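Local coordinates for GDSL-like protein (Roseburia intestinalis L1-82, PDB 6HFZ) that removes acetyl groups from acetylated mannans as a two-domain carbohydrate esterase of the GDSL-like, SGNH-hydrolase family, at residues E119-L124 against V137-N142. Sequence-based numbering, arbitrary orientation.
Sequences ETYEGL and VLLVHN
A beta-alpha-beta unit of the SGNH-hydrolase domain brings Tyr121 of helix 115-129 down onto Leu139 and His141 of strand 136-141, the strand that follows the helix in the unit. Helix and strand keep well apart, with 10.7 Å between the CA atoms of Tyr121 and Leu139, and the phenol spans most of that gap. A chi1 of -164° sets the Tyr121 ring opposite the backbone N and sends it off the helix toward the strand, where its hydroxyl end lands on the leucine. Leu139 comes from the opposite direction: its CD1 sits at the ring edge, near the ring plane, 3.5 Å from Tyr121 OH and 3.9 Å from Tyr121 CE2. Its other methyl, CD2, lies 3.7 Å from Tyr121 OH. No direct hydrogen bond joins the two segments; instead a water is hydrogen-bonded to Tyr121 OH (2.8 Å) and donates to Val140 O (3.0 Å). Tyr121 OH lies oblique to the His141 imidazole, 4.1 Å from His141 CE1, while His141 ND1 is hydrogen-bonded to Ser108 OG. A phenylalanine in place of Tyr121 would probably leave the water without its helix-side partner and open a small gap over Leu139. Around this contact, the Tyr121 ring stacks with His155 of helix 152-161 and touches Ile105 of strand 102-106, while Leu139 packs on Ala159 of that same helix and on Ala166 of the neighbouring parallel strand 166-168.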
# COMPACT_ATOMS: atom_id res chain seq x y z
N GLU A 119 -5.64 -11.71 -2.84
CA GLU A 119 -4.48 -12.30 -3.52
C GLU A 119 -3.27 -11.35 -3.50
O GLU A 119 -2.16 -11.78 -3.19
CB GLU A 119 -4.87 -12.70 -4.95
CG GLU A 119 -3.81 -13.54 -5.63
CD GLU A 119 -4.14 -14.06 -7.03
OE1 GLU A 119 -5.26 -13.81 -7.53
OE2 GLU A 119 -3.27 -14.67 -7.64
N THR A 120 -3.49 -10.06 -3.79
CA THR A 120 -2.39 -9.10 -3.76
C THR A 120 -1.85 -8.96 -2.33
O THR A 120 -0.63 -8.89 -2.11
CB THR A 120 -2.72 -7.76 -4.42
OG1 THR A 120 -3.74 -7.12 -3.64
CG2 THR A 120 -3.21 -7.89 -5.85
N TYR A 121 -2.73 -8.82 -1.33
CA TYR A 121 -2.29 -8.73 0.08
C TYR A 121 -1.53 -9.99 0.52
O TYR A 121 -0.54 -9.87 1.26
CB TYR A 121 -3.52 -8.50 0.93
CG TYR A 121 -3.36 -8.02 2.33
CD1 TYR A 121 -3.27 -6.67 2.59
CD2 TYR A 121 -3.51 -8.90 3.40
CE1 TYR A 121 -3.28 -6.19 3.88
CE2 TYR A 121 -3.51 -8.44 4.70
CZ TYR A 121 -3.40 -7.08 4.93
OH TYR A 121 -3.48 -6.57 6.21
N GLU A 122 -1.96 -11.18 0.08
CA GLU A 122 -1.23 -12.39 0.41
C GLU A 122 0.20 -12.33 -0.16
O GLU A 122 1.16 -12.66 0.58
CB GLU A 122 -1.94 -13.67 -0.07
CG GLU A 122 -1.12 -14.89 0.31
CD GLU A 122 -1.86 -16.21 0.24
OE1 GLU A 122 -1.63 -17.07 1.16
OE2 GLU A 122 -2.68 -16.36 -0.65
N GLY A 123 0.36 -11.91 -1.42
CA GLY A 123 1.67 -11.71 -2.01
C GLY A 123 2.53 -10.76 -1.21
O GLY A 123 3.69 -11.04 -0.97
N LEU A 124 1.93 -9.63 -0.77
CA LEU A 124 2.67 -8.66 0.02
C LEU A 124 3.11 -9.26 1.36
O LEU A 124 4.32 -9.13 1.77
CB LEU A 124 1.79 -7.42 0.25
CG LEU A 124 2.39 -6.42 1.23
CD1 LEU A 124 3.72 -5.83 0.72
CD2 LEU A 124 1.39 -5.30 1.55
N VAL A 137 5.59 -8.68 11.99
CA VAL A 137 4.56 -8.05 11.17
C VAL A 137 3.29 -7.93 12.00
O VAL A 137 2.89 -8.90 12.65
CB VAL A 137 4.31 -8.86 9.89
CG1 VAL A 137 3.17 -8.29 9.05
CG2 VAL A 137 5.56 -9.00 9.04
N LEU A 138 2.68 -6.74 11.99
CA LEU A 138 1.40 -6.47 12.62
C LEU A 138 0.47 -5.87 11.56
O LEU A 138 0.83 -4.84 10.91
CB LEU A 138 1.61 -5.50 13.78
CG LEU A 138 0.36 -4.91 14.42
CD1 LEU A 138 -0.41 -6.01 15.10
CD2 LEU A 138 0.74 -3.80 15.39
N LEU A 139 -0.71 -6.46 11.39
CA LEU A 139 -1.67 -5.93 10.42
C LEU A 139 -2.54 -4.90 11.14
O LEU A 139 -2.95 -5.10 12.31
CB LEU A 139 -2.51 -7.06 9.81
CG LEU A 139 -1.75 -8.22 9.20
CD1 LEU A 139 -2.68 -9.14 8.47
CD2 LEU A 139 -0.66 -7.78 8.24
N VAL A 140 -2.79 -3.76 10.48
CA VAL A 140 -3.67 -2.77 11.05
C VAL A 140 -4.84 -2.53 10.09
O VAL A 140 -4.65 -2.27 8.90
CB VAL A 140 -2.91 -1.47 11.37
CG1 VAL A 140 -3.85 -0.32 11.72
CG2 VAL A 140 -1.89 -1.66 12.49
N HIS A 141 -6.07 -2.61 10.59
CA HIS A 141 -7.28 -2.44 9.79
C HIS A 141 -8.02 -1.15 10.18
O HIS A 141 -8.68 -1.12 11.22
CB HIS A 141 -8.25 -3.64 9.99
CG HIS A 141 -7.65 -5.01 9.85
ND1 HIS A 141 -7.10 -5.46 8.66
CD2 HIS A 141 -7.49 -6.02 10.73
CE1 HIS A 141 -6.62 -6.70 8.83
NE2 HIS A 141 -6.86 -7.06 10.07
N ASN A 142 -7.91 -0.10 9.34
CA ASN A 142 -8.70 1.13 9.49
C ASN A 142 -10.12 0.84 8.99
O ASN A 142 -10.42 -0.33 8.62
CB ASN A 142 -7.99 2.29 8.79
CG ASN A 142 -6.90 2.86 9.67
OD1 ASN A 142 -7.17 3.30 10.79
ND2 ASN A 142 -5.65 2.82 9.22
O HOH W 1 -4.16 -3.89 6.46